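Local coordinates for protein dITP/XTP pyrophosphatase (Mycobacteroides abscessus, PDB 6WWD) that probably uses magnesium to hydrolyse non-canonical purine nucleoside triphosphates (XTP, dITP, ITP) to monophosphates and diphosphate, cleansing the nucleotide pool, at residues D[6-11]-D[31-36]; D[56-61]-D[126-131]. All blocks are in the same frame, centred on the assembly; numbering follows the deposited sequence.

How the contacts relate
From the N terminus the chain runs through strand 2-5, turns into helix 10-22 and returns along strand 29-31, parallel to the first. Contact 1 closes this beta-alpha-beta unit at the C-terminal ends of its two strands, joining the loop after strand 2-5 to the turn after strand 29-31. The chain then enters helix 49-64, and contact 2 lays its second half, 56-61, on the end of strand 118-128, closing a longer loop that includes strand 67-77. The two loops follow one another, neither nesting nor crossing. Strand 67-77 pairs with both 2-5 and 118-128 and so links the strands from which segments 6-11 and 126-131 extend. The centres of contact 1 and contact 2 are about 14 Å apart.

Contact 1. Residues D[6-11]-D[31-36]; sequences ASRNPK and VSLTDV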
ATOM      1  N   ALA D   6      20.025 -12.391  14.961  1.00 12.94           N
ATOM      2  CA  ALA D   6      18.750 -12.746  15.593  1.00 17.88           C
ATOM      3  C   ALA D   6      18.199 -14.038  14.981  1.00 17.53           C
ATOM      4  O   ALA D   6      17.146 -14.082  14.349  1.00 18.74           O
ATOM      5  CB  ALA D   6      17.744 -11.610  15.473  1.00 14.97           C
ATOM      6  N   SER D   7      18.942 -15.109  15.202  1.00 16.97           N
ATOM      7  CA  SER D   7      18.596 -16.408  14.653  1.00 19.29           C
ATOM      8  C   SER D   7      19.055 -17.487  15.619  1.00 18.99           C
ATOM      9  O   SER D   7      20.009 -17.289  16.376  1.00 15.61           O
ATOM     10  CB  SER D   7      19.259 -16.617  13.288  1.00 21.40           C
ATOM     11  OG  SER D   7      18.956 -17.888  12.746  1.00 19.68           O
ATOM     12  N   ARG D   8      18.352 -18.622  15.601  1.00 18.04           N
ATOM     13  CA  ARG D   8      18.809 -19.827  16.284  1.00 16.39           C
ATOM     14  C   ARG D   8      19.426 -20.836  15.326  1.00 21.48           C
ATOM     15  O   ARG D   8      19.735 -21.959  15.737  1.00 22.17           O
ATOM     16  CB  ARG D   8      17.651 -20.481  17.030  1.00 20.86           C
ATOM     17  CG  ARG D   8      17.005 -19.601  18.088  1.00 19.08           C
ATOM     18  CD  ARG D   8      15.819 -20.304  18.718  1.00 24.55           C
ATOM     19  NE  ARG D   8      15.438 -19.630  19.946  1.00 25.30           N
ATOM     20  CZ  ARG D   8      14.723 -18.504  19.992  1.00 30.17           C
ATOM     21  NH1 ARG D   8      14.283 -17.935  18.872  1.00 22.62           N
ATOM     22  NH2 ARG D   8      14.434 -17.956  21.166  1.00 31.80           N
ATOM     23  N   ASN D   9      19.560 -20.482  14.047  1.00 23.38           N
ATOM     24  CA  ASN D   9      20.107 -21.379  13.036  1.00 16.41           C
ATOM     25  C   ASN D   9      21.603 -21.144  12.865  1.00 24.05           C
ATOM     26  O   ASN D   9      21.995 -20.106  12.297  1.00 17.95           O
ATOM     27  CB  ASN D   9      19.386 -21.170  11.715  1.00 23.49           C
ATOM     28  CG  ASN D   9      19.858 -22.112  10.629  1.00 20.64           C
ATOM     29  OD1 ASN D   9      20.858 -22.823  10.781  1.00 19.20           O
ATOM     30  ND2 ASN D   9      19.135 -22.116   9.508  1.00 22.70           N
ATOM     31  N   PRO D  10      22.470 -22.072  13.286  1.00 18.02           N
ATOM     32  CA  PRO D  10      23.908 -21.849  13.091  1.00 18.87           C
ATOM     33  C   PRO D  10      24.315 -21.706  11.633  1.00 25.17           C
ATOM     34  O   PRO D  10      25.277 -20.984  11.346  1.00 23.09           O
ATOM     35  CB  PRO D  10      24.546 -23.083  13.749  1.00 22.05           C
ATOM     36  CG  PRO D  10      23.519 -23.526  14.779  1.00 19.81           C
ATOM     37  CD  PRO D  10      22.197 -23.278  14.090  1.00 19.43           C
ATOM     38  N   LYS D  11      23.581 -22.321  10.697  1.00 22.98           N
ATOM     39  CA  LYS D  11      23.912 -22.178   9.283  1.00 26.28           C
ATOM     40  C   LYS D  11      23.825 -20.731   8.822  1.00 26.10           C
ATOM     41  O   LYS D  11      24.606 -20.300   7.967  1.00 28.49           O
ATOM     42  CB  LYS D  11      22.985 -23.060   8.442  1.00 24.97           C
ATOM     43  CG  LYS D  11      23.489 -24.475   8.303  1.00 25.99           C
ATOM     44  CD  LYS D  11      24.852 -24.452   7.624  1.00 31.81           C
ATOM     45  CE  LYS D  11      25.615 -25.746   7.786  1.00 29.01           C
ATOM     46  NZ  LYS D  11      26.248 -25.915   9.143  1.00 27.64           N
ATOM     47  N   VAL D  31      27.295 -13.889  17.341  1.00 20.28           N
ATOM     48  CA  VAL D  31      26.647 -14.594  18.438  1.00 15.08           C
ATOM     49  C   VAL D  31      25.192 -14.750  18.030  1.00 18.35           C
ATOM     50  O   VAL D  31      24.690 -13.983  17.203  1.00 16.26           O
ATOM     51  CB  VAL D  31      26.784 -13.868  19.804  1.00 16.15           C
ATOM     52  CG1 VAL D  31      28.244 -13.512  20.085  1.00 19.38           C
ATOM     53  CG2 VAL D  31      25.930 -12.606  19.842  1.00 21.20           C
ATOM     54  N   SER D  32      24.546 -15.804  18.521  1.00 12.80           N
ATOM     55  CA  SER D  32      23.164 -16.119  18.175  1.00 14.90           C
ATOM     56  C   SER D  32      22.237 -15.838  19.357  1.00 12.55           C
ATOM     57  O   SER D  32      22.664 -15.437  20.437  1.00 13.14           O
ATOM     58  CB  SER D  32      23.030 -17.580  17.736  1.00 16.84           C
ATOM     59  OG  SER D  32      22.998 -18.415  18.885  1.00 13.97           O
ATOM     60  N   LEU D  33      20.945 -16.073  19.137  1.00 11.60           N
ATOM     61  CA  LEU D  33      19.951 -15.920  20.195  1.00 15.29           C
ATOM     62  C   LEU D  33      20.162 -16.906  21.345  1.00 17.09           C
ATOM     63  O   LEU D  33      19.629 -16.684  22.435  1.00 16.32           O
ATOM     64  CB  LEU D  33      18.554 -16.065  19.595  1.00 11.38           C
ATOM     65  CG  LEU D  33      18.197 -14.866  18.717  1.00 17.86           C
ATOM     66  CD1 LEU D  33      16.893 -15.084  17.945  1.00 15.57           C
ATOM     67  CD2 LEU D  33      18.093 -13.629  19.597  1.00 12.71           C
ATOM     68  N   THR D  34      20.833 -18.038  21.099  1.00 15.55           N
ATOM     69  CA  THR D  34      21.174 -18.971  22.175  1.00 20.54           C
ATOM     70  C   THR D  34      22.407 -18.543  22.974  1.00 19.76           C
ATOM     71  O   THR D  34      22.696 -19.152  24.007  1.00 20.38           O
ATOM     72  CB  THR D  34      21.364 -20.392  21.614  1.00 19.02           C
ATOM     73  OG1 THR D  34      22.503 -20.434  20.755  1.00 20.37           O
ATOM     74  CG2 THR D  34      20.146 -20.834  20.826  1.00 23.35           C
ATOM     75  N   ASP D  35      23.160 -17.541  22.505  1.00 22.21           N
ATOM     76  CA  ASP D  35      24.317 -17.008  23.225  1.00 18.66           C
ATOM     77  C   ASP D  35      23.962 -15.830  24.113  1.00 17.37           C
ATOM     78  O   ASP D  35      24.832 -15.308  24.811  1.00 19.27           O
ATOM     79  CB  ASP D  35      25.398 -16.568  22.235  1.00 16.49           C
ATOM     80  CG  ASP D  35      25.826 -17.686  21.323  1.00 16.84           C
ATOM     81  OD1 ASP D  35      26.239 -18.730  21.859  1.00 18.62           O
ATOM     82  OD2 ASP D  35      25.740 -17.540  20.082  1.00 18.41           O
ATOM     83  N   VAL D  36      22.734 -15.346  24.041  1.00 19.32           N
ATOM     84  CA  VAL D  36      22.304 -14.252  24.900  1.00 18.47           C
ATOM     85  C   VAL D  36      21.048 -14.744  25.607  1.00 23.10           C
ATOM     86  O   VAL D  36      20.395 -15.689  25.126  1.00 21.03           O
ATOM     87  CB  VAL D  36      22.101 -12.951  24.101  1.00 22.16           C
ATOM     88  CG1 VAL D  36      23.414 -12.547  23.460  1.00 19.89           C
ATOM     89  CG2 VAL D  36      21.021 -13.108  23.019  1.00 17.32           C
TER
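The backbones of 6-11 and 31-36 are joined by a single hydrogen bond, Leu33 N to Ser7 O (3.2 Å). They approach most closely where the CA atoms of Arg8 and Leu33 lie 5.6 Å apart. Both follow parallel neighbours in the sheet of this Ham1-family fold: 6-11 leaves strand 2-5 and starts helix 10-22, while 31-36 leaves strand 29-31 through a type I turn from Ser32 to Asp35. Leu33 carries the side-chain contact. Its CD1 presses on the peptide between Ala6 and Ser7, 3.4 Å from Ala6 C, and its CB sits beside Arg8 CG. With CG anti to its carbonyl carbon (chi1 -60°), Arg8 stretches across Leu33 at about a right angle, bringing NH1 to 4.0 Å from Leu33 CD1 while NH2 forms a salt bridge with Glu41. The same carbonyl that receives Leu33 N is also touched by Ser32 CB, 3.3 Å from Ser7 O. Ser32 OG accepts from Thr34 N in an ST turn, and Asp35 OD2 takes bonds from both Ser32 N and Ser32 OG, tying the turn together. Residues 7-11 are predicted to bind substrate, and two local bonds shape them: Asn9 N donates to Ser7 OG, a second ST turn, and Asn9 N-caps the helix, its OD1 2.8 Å from Lys11 N, which lies above the amide's carbonyl plane.

Contact 2. Residues D[56-61]-D[126-131]; sequences KAREGV and ALVTPE
Val128 sets its two methyl groups against different parts of helix 49-64: CG2 lies 3.7 Å from Ala57 CB, and CG1 3.8 Å from Val61 CG2. This is helix-on-sheet packing within the alpha/beta fold of the Ham1 family, the axes of 56-61 and 126-128 running 30° from parallel and 7.4 Å apart. Ala57 and Val61, one helical turn apart, both turn CB toward the strand. Two residues earlier on the same face of the strand, Ala126 brings its CB to 4.2 Å from Ala57 CB, small methyls consistent with the short axis separation. Arg58 starts away from the strand, yet its CG passes Val128 CG2 at 4.0 Å, the two side chains crossing obliquely, before the extended chain carries NE to a salt bridge with Glu134 on the adjacent strand. Leu127 points to the other face of the sheet, where it packs on Leu188 of the second subunit. On the same helix, Lys56 forms a salt bridge with Asp72, the predicted proton acceptor and magnesium ligand. With CG1 anti to the backbone N (chi1 180°), Val61 straddles the strand end: CG1 faces Thr129 O and Pro130 CA beyond it, while CG2 stays over Val128, 3.2 Å from Val128 O.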
ATOM      1  N   LYS D  56      12.719  -7.042  14.573  1.00 13.48           N
ATOM      2  CA  LYS D  56      13.538  -8.059  15.227  1.00 15.32           C
ATOM      3  C   LYS D  56      14.936  -7.542  15.552  1.00 16.92           C
ATOM      4  O   LYS D  56      15.482  -7.853  16.616  1.00 17.17           O
ATOM      5  CB  LYS D  56      13.624  -9.306  14.356  1.00 15.34           C
ATOM      6  CG  LYS D  56      12.534 -10.303  14.676  1.00 27.90           C
ATOM      7  CD  LYS D  56      11.913 -10.920  13.444  1.00 26.84           C
ATOM      8  CE  LYS D  56      12.924 -11.628  12.598  1.00 24.62           C
ATOM      9  NZ  LYS D  56      12.235 -12.564  11.679  1.00 20.88           N
ATOM     10  N   ALA D  57      15.536  -6.758  14.653  1.00 10.89           N
ATOM     11  CA  ALA D  57      16.887  -6.276  14.921  1.00 14.32           C
ATOM     12  C   ALA D  57      16.903  -5.259  16.056  1.00 12.90           C
ATOM     13  O   ALA D  57      17.816  -5.289  16.902  1.00 11.54           O
ATOM     14  CB  ALA D  57      17.512  -5.690  13.647  1.00 11.28           C
ATOM     15  N   ARG D  58      15.907  -4.351  16.101  1.00 13.42           N
ATOM     16  CA  ARG D  58      15.829  -3.397  17.210  1.00 12.57           C
ATOM     17  C   ARG D  58      15.761  -4.130  18.539  1.00 14.68           C
ATOM     18  O   ARG D  58      16.421  -3.750  19.515  1.00 14.36           O
ATOM     19  CB  ARG D  58      14.591  -2.509  17.087  1.00 14.33           C
ATOM     20  CG  ARG D  58      14.573  -1.561  15.934  1.00 17.93           C
ATOM     21  CD  ARG D  58      13.351  -0.667  15.982  1.00 18.62           C
ATOM     22  NE  ARG D  58      13.216   0.039  14.713  1.00 19.30           N
ATOM     23  CZ  ARG D  58      12.207  -0.122  13.870  1.00 18.25           C
ATOM     24  NH1 ARG D  58      11.211  -0.949  14.167  1.00 17.76           N
ATOM     25  NH2 ARG D  58      12.188   0.561  12.733  1.00 21.18           N
ATOM     26  N   GLU D  59      14.940  -5.173  18.593  1.00 15.07           N
ATOM     27  CA  GLU D  59      14.797  -5.952  19.812  1.00 18.34           C
ATOM     28  C   GLU D  59      16.118  -6.588  20.213  1.00 18.08           C
ATOM     29  O   GLU D  59      16.471  -6.608  21.396  1.00 18.16           O
ATOM     30  CB  GLU D  59      13.720  -7.013  19.611  1.00 16.32           C
ATOM     31  CG  GLU D  59      12.317  -6.485  19.758  1.00 17.39           C
ATOM     32  CD  GLU D  59      12.023  -6.058  21.193  1.00 29.94           C
ATOM     33  OE1 GLU D  59      12.076  -6.919  22.093  1.00 33.45           O
ATOM     34  OE2 GLU D  59      11.741  -4.868  21.421  1.00 34.24           O
ATOM     35  N   GLY D  60      16.862  -7.110  19.238  1.00 16.14           N
ATOM     36  CA  GLY D  60      18.166  -7.675  19.540  1.00 15.34           C
ATOM     37  C   GLY D  60      19.107  -6.661  20.167  1.00 17.30           C
ATOM     38  O   GLY D  60      19.804  -6.963  21.141  1.00 18.55           O
ATOM     39  N   VAL D  61      19.171  -5.454  19.591  1.00 15.79           N
ATOM     40  CA  VAL D  61      19.995  -4.400  20.187  1.00 16.60           C
ATOM     41  C   VAL D  61      19.494  -4.072  21.587  1.00 16.87           C
ATOM     42  O   VAL D  61      20.283  -3.876  22.524  1.00 17.90           O
ATOM     43  CB  VAL D  61      20.013  -3.154  19.285  1.00 16.81           C
ATOM     44  CG1 VAL D  61      20.876  -2.044  19.908  1.00 14.25           C
ATOM     45  CG2 VAL D  61      20.521  -3.514  17.883  1.00 12.14           C
ATOM     46  N   ALA D 126      17.834  -6.782   8.065  1.00 15.09           N
ATOM     47  CA  ALA D 126      17.958  -5.493   8.726  1.00 14.12           C
ATOM     48  C   ALA D 126      19.173  -5.467   9.642  1.00 15.29           C
ATOM     49  O   ALA D 126      19.573  -6.489  10.219  1.00 12.07           O
ATOM     50  CB  ALA D 126      16.708  -5.150   9.529  1.00 12.12           C
ATOM     51  N   LEU D 127      19.778  -4.284   9.742  1.00 13.95           N
ATOM     52  CA  LEU D 127      20.846  -4.025  10.694  1.00 12.63           C
ATOM     53  C   LEU D 127      20.452  -2.824  11.531  1.00 14.77           C
ATOM     54  O   LEU D 127      20.069  -1.785  10.986  1.00 12.29           O
ATOM     55  CB  LEU D 127      22.182  -3.756  10.004  1.00 14.06           C
ATOM     56  CG  LEU D 127      23.276  -3.155  10.919  1.00 18.53           C
ATOM     57  CD1 LEU D 127      23.815  -4.169  11.911  1.00 14.20           C
ATOM     58  CD2 LEU D 127      24.411  -2.525  10.108  1.00 25.08           C
ATOM     59  N   VAL D 128      20.554  -2.964  12.846  1.00 12.90           N
ATOM     60  CA  VAL D 128      20.405  -1.851  13.780  1.00 12.44           C
ATOM     61  C   VAL D 128      21.660  -1.831  14.635  1.00 13.71           C
ATOM     62  O   VAL D 128      22.084  -2.871  15.156  1.00 14.10           O
ATOM     63  CB  VAL D 128      19.141  -1.978  14.651  1.00 12.63           C
ATOM     64  CG1 VAL D 128      19.050  -0.823  15.632  1.00 13.22           C
ATOM     65  CG2 VAL D 128      17.894  -2.037  13.776  1.00 12.93           C
ATOM     66  N   THR D 129      22.275  -0.690  14.720  1.00 15.54           N
ATOM     67  CA  THR D 129      23.527  -0.542  15.442  1.00 16.07           C
ATOM     68  C   THR D 129      23.254  -0.147  16.883  1.00 16.73           C
ATOM     69  O   THR D 129      22.155   0.311  17.218  1.00 17.38           O
ATOM     70  CB  THR D 129      24.402   0.513  14.763  1.00 17.06           C
ATOM     71  OG1 THR D 129      23.798   1.806  14.915  1.00 17.20           O
ATOM     72  CG2 THR D 129      24.596   0.180  13.277  1.00 16.67           C
ATOM     73  N   PRO D 130      24.240  -0.307  17.769  1.00 19.35           N
ATOM     74  CA  PRO D 130      24.042   0.137  19.155  1.00 19.55           C
ATOM     75  C   PRO D 130      23.680   1.614  19.270  1.00 24.54           C
ATOM     76  O   PRO D 130      22.976   2.008  20.209  1.00 19.67           O
ATOM     77  CB  PRO D 130      25.400  -0.165  19.815  1.00 20.81           C
ATOM     78  CG  PRO D 130      26.009  -1.231  18.978  1.00 20.67           C
ATOM     79  CD  PRO D 130      25.562  -0.931  17.573  1.00 19.77           C
ATOM     80  N   GLU D 131      24.166   2.450  18.356  1.00 20.24           N
ATOM     81  CA  GLU D 131      23.869   3.877  18.390  1.00 20.13           C
ATOM     82  C   GLU D 131      22.488   4.213  17.834  1.00 22.21           C
ATOM     83  O   GLU D 131      22.090   5.385  17.875  1.00 23.79           O
ATOM     84  CB  GLU D 131      24.941   4.646  17.614  1.00 21.97           C
ATOM     85  CG  GLU D 131      26.375   4.465  18.154  1.00 23.45           C
ATOM     86  CD  GLU D 131      27.020   3.147  17.727  1.00 26.95           C
ATOM     87  OE1 GLU D 131      26.439   2.439  16.881  1.00 23.29           O
ATOM     88  OE2 GLU D 131      28.118   2.822  18.237  1.00 31.06           O
TER